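Local atomic coordinates of Glyco_hydro_cc domain-containing protein (Blastomyces gilchristii, PDB entry 6UB0), a protein that probably hydrolyses curdlan as a family GH128 exo-beta-1,3-glucanase and binds laminaribiose at its -2 and -1 subsites. Residues L46-E60 with A92-A104. Residues are numbered along the deposited sequence; the frame is centred on the assembly and turned at random.
Sequences LWGPRGYGSWNADAE and AYQKYMNPYAARA. With BGC (beta-D-glucopyranose), chain B.
Tyr52 and Tyr96 form an offset stack between two neighbouring outer helices of the TIM-barrel catalytic core, 52-64 and 86-96, whose short segments run at 43° to each other. The ring centroids lie 4.4 Å apart with planes 24° from parallel, and Pro49 CA covers the opposite face of Tyr52. A second aromatic contact is CH-pi: Ala59 CB sits over the Tyr100 face, 3.6 Å from its centroid. Between these, Trp55 meets Tyr96 O edge-on. Trp55 NE1 gives a weak, bent hydrogen bond (128°) to Tyr96 O at 2.7 Å, while Trp55 CZ2 meets Met97 SD at 3.5 Å in an oblique Met-aromatic contact. Leu46 CD2 packs against Tyr96 CB at 3.6 Å, and Met97 and Tyr100 continue inward to Leu70 of strand 69-71. On the sugar side of segment 46-60, Trp47 NE1 donates to O2 of the bound glucose at 3.0 Å, and the Arg50 guanidinium lies over the indole face. At the far, exposed end a salt bridge joins Glu60 to Arg103: Arg103 NH1 reaches Glu60 OE1 at 3.2 Å, nearly straight, on the syn side but tilted out of the carboxylate plane, whereas NH2 to OE2 is weak at 3.4 Å.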
loop_
_atom_site.group_PDB
_atom_site.type_symbol
_atom_site.label_atom_id
_atom_site.label_comp_id
_atom_site.label_asym_id
_atom_site.label_seq_id
_atom_site.Cartn_x
_atom_site.Cartn_y
_atom_site.Cartn_z
ATOM N N LEU A 46 -9.145 -4.048 -4.152
ATOM C CA LEU A 46 -10.531 -4.021 -3.616
ATOM C C LEU A 46 -10.621 -2.934 -2.540
ATOM O O LEU A 46 -10.211 -3.172 -1.454
ATOM C CB LEU A 46 -10.881 -5.398 -3.051
ATOM C CG LEU A 46 -12.317 -5.514 -2.545
ATOM C CD1 LEU A 46 -13.251 -4.896 -3.561
ATOM C CD2 LEU A 46 -12.700 -6.982 -2.253
ATOM N N TRP A 47 -11.079 -1.753 -2.910
ATOM C CA TRP A 47 -10.988 -0.515 -2.091
ATOM C C TRP A 47 -11.897 -0.618 -0.868
ATOM O O TRP A 47 -11.538 -0.089 0.186
ATOM C CB TRP A 47 -11.370 0.662 -2.978
ATOM C CG TRP A 47 -11.222 1.987 -2.314
ATOM C CD1 TRP A 47 -10.128 2.799 -2.328
ATOM C CD2 TRP A 47 -12.194 2.623 -1.469
ATOM N NE1 TRP A 47 -10.384 3.943 -1.631
ATOM C CE2 TRP A 47 -11.626 3.839 -1.053
ATOM C CE3 TRP A 47 -13.497 2.301 -1.047
ATOM C CZ2 TRP A 47 -12.334 4.737 -0.241
ATOM C CZ3 TRP A 47 -14.182 3.181 -0.234
ATOM C CH2 TRP A 47 -13.599 4.379 0.164
ATOM N N GLY A 48 -13.071 -1.180 -1.097
ATOM C CA GLY A 48 -14.186 -1.253 -0.138
ATOM C C GLY A 48 -15.440 -1.804 -0.811
ATOM O O GLY A 48 -15.471 -2.119 -2.010
ATOM N N PRO A 49 -16.564 -1.812 -0.057
ATOM C CA PRO A 49 -17.831 -2.332 -0.562
ATOM C C PRO A 49 -18.278 -1.856 -1.950
ATOM O O PRO A 49 -18.940 -2.625 -2.657
ATOM C CB PRO A 49 -18.844 -1.782 0.446
ATOM C CG PRO A 49 -18.055 -1.538 1.707
ATOM C CD PRO A 49 -16.647 -1.192 1.264
ATOM N N ARG A 50 -17.989 -0.590 -2.285
ATOM C CA ARG A 50 -18.389 -0.004 -3.591
ATOM C C ARG A 50 -17.808 -0.837 -4.737
ATOM O O ARG A 50 -18.275 -0.684 -5.845
ATOM C CB ARG A 50 -17.938 1.451 -3.723
ATOM C CG ARG A 50 -16.437 1.648 -3.864
ATOM C CD ARG A 50 -16.186 3.138 -3.897
ATOM N NE ARG A 50 -14.815 3.574 -4.116
ATOM C CZ ARG A 50 -14.265 4.649 -3.530
ATOM N NH1 ARG A 50 -14.949 5.371 -2.647
ATOM N NH2 ARG A 50 -13.011 4.967 -3.786
ATOM N N GLY A 51 -16.800 -1.669 -4.466
ATOM C CA GLY A 51 -16.095 -2.458 -5.504
ATOM C C GLY A 51 -16.508 -3.923 -5.534
ATOM O O GLY A 51 -16.034 -4.632 -6.446
ATOM N N TYR A 52 -17.346 -4.370 -4.577
ATOM C CA TYR A 52 -17.737 -5.788 -4.392
ATOM C C TYR A 52 -18.400 -6.298 -5.669
ATOM O O TYR A 52 -18.086 -7.442 -6.110
ATOM C CB TYR A 52 -18.716 -5.944 -3.229
ATOM C CG TYR A 52 -18.131 -5.753 -1.858
ATOM C CD1 TYR A 52 -16.775 -5.544 -1.652
ATOM C CD2 TYR A 52 -18.950 -5.811 -0.747
ATOM C CE1 TYR A 52 -16.247 -5.399 -0.382
ATOM C CE2 TYR A 52 -18.445 -5.659 0.534
ATOM C CZ TYR A 52 -17.094 -5.434 0.721
ATOM O OH TYR A 52 -16.634 -5.324 1.998
ATOM N N GLY A 53 -19.213 -5.430 -6.267
ATOM C CA GLY A 53 -19.942 -5.650 -7.520
ATOM C C GLY A 53 -19.079 -6.207 -8.632
ATOM O O GLY A 53 -19.559 -7.088 -9.316
ATOM N N SER A 54 -17.857 -5.695 -8.825
ATOM C CA SER A 54 -16.993 -6.018 -9.996
ATOM C C SER A 54 -15.771 -6.853 -9.597
ATOM O O SER A 54 -15.035 -7.329 -10.490
ATOM C CB SER A 54 -16.595 -4.762 -10.727
ATOM O OG SER A 54 -15.671 -4.016 -9.971
ATOM N N TRP A 55 -15.531 -7.011 -8.302
ATOM C CA TRP A 55 -14.262 -7.579 -7.780
ATOM C C TRP A 55 -13.962 -8.944 -8.416
ATOM O O TRP A 55 -12.817 -9.195 -8.793
ATOM C CB TRP A 55 -14.316 -7.696 -6.268
ATOM C CG TRP A 55 -13.051 -8.244 -5.724
ATOM C CD1 TRP A 55 -12.891 -9.350 -4.949
ATOM C CD2 TRP A 55 -11.747 -7.698 -5.946
ATOM N NE1 TRP A 55 -11.567 -9.544 -4.686
ATOM C CE2 TRP A 55 -10.847 -8.519 -5.238
ATOM C CE3 TRP A 55 -11.267 -6.575 -6.634
ATOM C CZ2 TRP A 55 -9.486 -8.243 -5.189
ATOM C CZ3 TRP A 55 -9.912 -6.319 -6.607
ATOM C CH2 TRP A 55 -9.038 -7.141 -5.902
ATOM N N ASN A 56 -14.947 -9.833 -8.515
ATOM C CA ASN A 56 -14.696 -11.149 -9.155
ATOM C C ASN A 56 -13.958 -10.858 -10.471
ATOM O O ASN A 56 -12.819 -11.429 -10.674
ATOM C CB ASN A 56 -16.035 -11.869 -9.174
ATOM C CG ASN A 56 -16.688 -11.466 -7.874
ATOM O OD1 ASN A 56 -17.331 -10.397 -7.779
ATOM N ND2 ASN A 56 -16.278 -12.142 -6.813
ATOM N N ALA A 57 -14.681 -10.109 -11.332
ATOM C CA ALA A 57 -14.317 -9.833 -12.737
ATOM C C ALA A 57 -12.972 -9.141 -12.740
ATOM O O ALA A 57 -12.129 -9.493 -13.557
ATOM C CB ALA A 57 -15.367 -8.977 -13.390
ATOM N N ASP A 58 -12.775 -8.200 -11.817
ATOM C CA ASP A 58 -11.554 -7.352 -11.788
ATOM C C ASP A 58 -10.354 -8.220 -11.406
ATOM O O ASP A 58 -9.356 -8.166 -12.133
ATOM C CB ASP A 58 -11.742 -6.163 -10.848
ATOM C CG ASP A 58 -12.893 -5.228 -11.194
ATOM O OD1 ASP A 58 -13.068 -4.906 -12.381
ATOM O OD2 ASP A 58 -13.550 -4.756 -10.234
ATOM N N ALA A 59 -10.461 -9.040 -10.347
ATOM C CA ALA A 59 -9.390 -9.986 -9.944
ATOM C C ALA A 59 -9.051 -10.907 -11.145
ATOM O O ALA A 59 -7.851 -11.239 -11.387
ATOM C CB ALA A 59 -9.807 -10.759 -8.709
ATOM N N GLU A 60 -10.069 -11.306 -11.917
ATOM C CA GLU A 60 -9.854 -12.209 -13.080
ATOM C C GLU A 60 -8.938 -11.541 -14.118
ATOM O O GLU A 60 -7.974 -12.206 -14.490
ATOM C CB GLU A 60 -11.184 -12.644 -13.710
ATOM C CG GLU A 60 -11.841 -13.964 -13.203
ATOM C CD GLU A 60 -11.046 -15.204 -12.621
ATOM O OE1 GLU A 60 -9.985 -15.521 -13.176
ATOM O OE2 GLU A 60 -11.571 -15.917 -11.707
ATOM N N ALA A 92 -15.997 -9.808 4.592
ATOM C CA ALA A 92 -15.883 -9.446 3.166
ATOM C C ALA A 92 -14.516 -9.900 2.643
ATOM O O ALA A 92 -14.406 -10.126 1.426
ATOM C CB ALA A 92 -16.101 -7.972 3.001
ATOM N N TYR A 93 -13.512 -9.966 3.532
ATOM C CA TYR A 93 -12.152 -10.404 3.147
ATOM C C TYR A 93 -12.275 -11.861 2.740
ATOM O O TYR A 93 -11.982 -12.157 1.572
ATOM C CB TYR A 93 -11.100 -10.307 4.253
ATOM C CG TYR A 93 -9.695 -10.472 3.725
ATOM C CD1 TYR A 93 -8.966 -9.402 3.201
ATOM C CD2 TYR A 93 -9.077 -11.714 3.732
ATOM C CE1 TYR A 93 -7.671 -9.575 2.698
ATOM C CE2 TYR A 93 -7.797 -11.899 3.233
ATOM C CZ TYR A 93 -7.081 -10.834 2.715
ATOM O OH TYR A 93 -5.822 -11.111 2.247
ATOM N N GLN A 94 -12.729 -12.677 3.705
ATOM C CA GLN A 94 -12.879 -14.146 3.583
ATOM C C GLN A 94 -13.678 -14.436 2.333
ATOM O O GLN A 94 -13.275 -15.372 1.606
ATOM C CB GLN A 94 -13.545 -14.733 4.818
ATOM C CG GLN A 94 -12.506 -15.031 5.875
ATOM C CD GLN A 94 -13.166 -15.562 7.108
ATOM O OE1 GLN A 94 -13.598 -16.710 7.149
ATOM N NE2 GLN A 94 -13.223 -14.728 8.119
ATOM N N LYS A 95 -14.731 -13.653 2.111
ATOM C CA LYS A 95 -15.637 -13.788 0.944
ATOM C C LYS A 95 -14.933 -13.438 -0.374
ATOM O O LYS A 95 -15.074 -14.228 -1.315
ATOM C CB LYS A 95 -16.904 -12.946 1.086
ATOM C CG LYS A 95 -17.903 -13.080 -0.060
ATOM C CD LYS A 95 -19.314 -12.593 0.322
ATOM C CE LYS A 95 -20.073 -11.963 -0.835
ATOM N NZ LYS A 95 -20.812 -12.956 -1.666
ATOM N N TYR A 96 -14.281 -12.280 -0.465
ATOM C CA TYR A 96 -13.952 -11.609 -1.751
ATOM C C TYR A 96 -12.455 -11.743 -2.076
ATOM O O TYR A 96 -12.113 -11.724 -3.264
ATOM C CB TYR A 96 -14.392 -10.138 -1.726
ATOM C CG TYR A 96 -15.869 -9.907 -1.948
ATOM C CD1 TYR A 96 -16.431 -10.095 -3.198
ATOM C CD2 TYR A 96 -16.691 -9.428 -0.932
ATOM C CE1 TYR A 96 -17.778 -9.867 -3.433
ATOM C CE2 TYR A 96 -18.042 -9.175 -1.151
ATOM C CZ TYR A 96 -18.590 -9.406 -2.410
ATOM O OH TYR A 96 -19.934 -9.207 -2.665
ATOM N N MET A 97 -11.591 -11.912 -1.071
ATOM C CA MET A 97 -10.129 -12.079 -1.269
ATOM C C MET A 97 -9.674 -13.566 -1.195
ATOM O O MET A 97 -8.936 -14.000 -2.122
ATOM C CB MET A 97 -9.399 -11.223 -0.238
ATOM C CG MET A 97 -9.841 -9.745 -0.293
ATOM S SD MET A 97 -9.193 -8.786 -1.694
ATOM C CE MET A 97 -7.424 -8.993 -1.486
ATOM N N ASN A 98 -9.959 -14.290 -0.094
ATOM C CA ASN A 98 -9.472 -15.686 0.151
ATOM C C ASN A 98 -9.556 -16.572 -1.093
ATOM O O ASN A 98 -8.761 -17.485 -1.228
ATOM C CB ASN A 98 -10.269 -16.422 1.235
ATOM C CG ASN A 98 -9.686 -16.247 2.619
ATOM O OD1 ASN A 98 -8.983 -15.279 2.870
ATOM N ND2 ASN A 98 -9.979 -17.158 3.533
ATOM N N PRO A 99 -10.629 -16.464 -1.907
ATOM C CA PRO A 99 -10.777 -17.223 -3.151
ATOM C C PRO A 99 -9.637 -17.174 -4.172
ATOM O O PRO A 99 -9.543 -18.071 -4.913
ATOM C CB PRO A 99 -11.979 -16.577 -3.862
ATOM C CG PRO A 99 -12.547 -15.544 -2.880
ATOM C CD PRO A 99 -11.903 -15.824 -1.540
ATOM N N TYR A 100 -8.875 -16.086 -4.212
ATOM C CA TYR A 100 -7.735 -15.884 -5.143
ATOM C C TYR A 100 -6.410 -16.269 -4.491
ATOM O O TYR A 100 -5.374 -15.970 -5.054
ATOM C CB TYR A 100 -7.734 -14.433 -5.620
ATOM C CG TYR A 100 -9.042 -14.093 -6.263
ATOM C CD1 TYR A 100 -9.284 -14.472 -7.561
ATOM C CD2 TYR A 100 -10.067 -13.496 -5.536
ATOM C CE1 TYR A 100 -10.490 -14.206 -8.167
ATOM C CE2 TYR A 100 -11.304 -13.280 -6.111
ATOM C CZ TYR A 100 -11.508 -13.648 -7.428
ATOM O OH TYR A 100 -12.691 -13.425 -8.050
ATOM N N ALA A 101 -6.449 -16.904 -3.330
ATOM C CA ALA A 101 -5.246 -17.260 -2.545
ATOM C C ALA A 101 -4.297 -18.133 -3.371
ATOM O O ALA A 101 -3.080 -17.977 -3.206
ATOM C CB ALA A 101 -5.638 -17.971 -1.283
ATOM N N ALA A 102 -4.838 -19.019 -4.203
ATOM C CA ALA A 102 -4.040 -20.009 -4.961
ATOM C C ALA A 102 -3.296 -19.293 -6.102
ATOM O O ALA A 102 -2.186 -19.718 -6.449
ATOM C CB ALA A 102 -4.926 -21.141 -5.439
ATOM N N ARG A 103 -3.839 -18.177 -6.593
ATOM C CA ARG A 103 -3.361 -17.513 -7.829
ATOM C C ARG A 103 -2.681 -16.169 -7.529
ATOM O O ARG A 103 -2.046 -15.611 -8.404
ATOM C CB ARG A 103 -4.529 -17.458 -8.814
ATOM C CG ARG A 103 -4.778 -18.821 -9.454
ATOM C CD ARG A 103 -6.097 -19.033 -10.200
ATOM N NE ARG A 103 -7.305 -18.448 -9.612
ATOM C CZ ARG A 103 -8.178 -17.689 -10.270
ATOM N NH1 ARG A 103 -7.966 -17.384 -11.542
ATOM N NH2 ARG A 103 -9.222 -17.171 -9.624
ATOM N N ALA A 104 -2.719 -15.684 -6.300
ATOM C CA ALA A 104 -2.162 -14.355 -6.012
ATOM C C ALA A 104 -1.890 -14.235 -4.520
ATOM O O ALA A 104 -2.576 -14.942 -3.694
ATOM C CB ALA A 104 -3.138 -13.320 -6.515
HETATM C C2 BGC B . -8.527 7.734 -1.992
HETATM C C3 BGC B . -8.322 7.210 -3.383
HETATM C C4 BGC B . -7.443 8.217 -4.092
HETATM C C5 BGC B . -6.143 8.448 -3.294
HETATM C C6 BGC B . -5.132 9.506 -3.759
HETATM C C1 BGC B . -7.240 8.025 -1.271
HETATM O O2 BGC B . -9.222 6.687 -1.304
HETATM O O3 BGC B . -9.566 6.880 -4.072
HETATM O O4 BGC B . -7.275 7.645 -5.389
HETATM O O5 BGC B . -6.391 8.942 -1.973
HETATM O O6 BGC B . -5.879 10.731 -4.004
#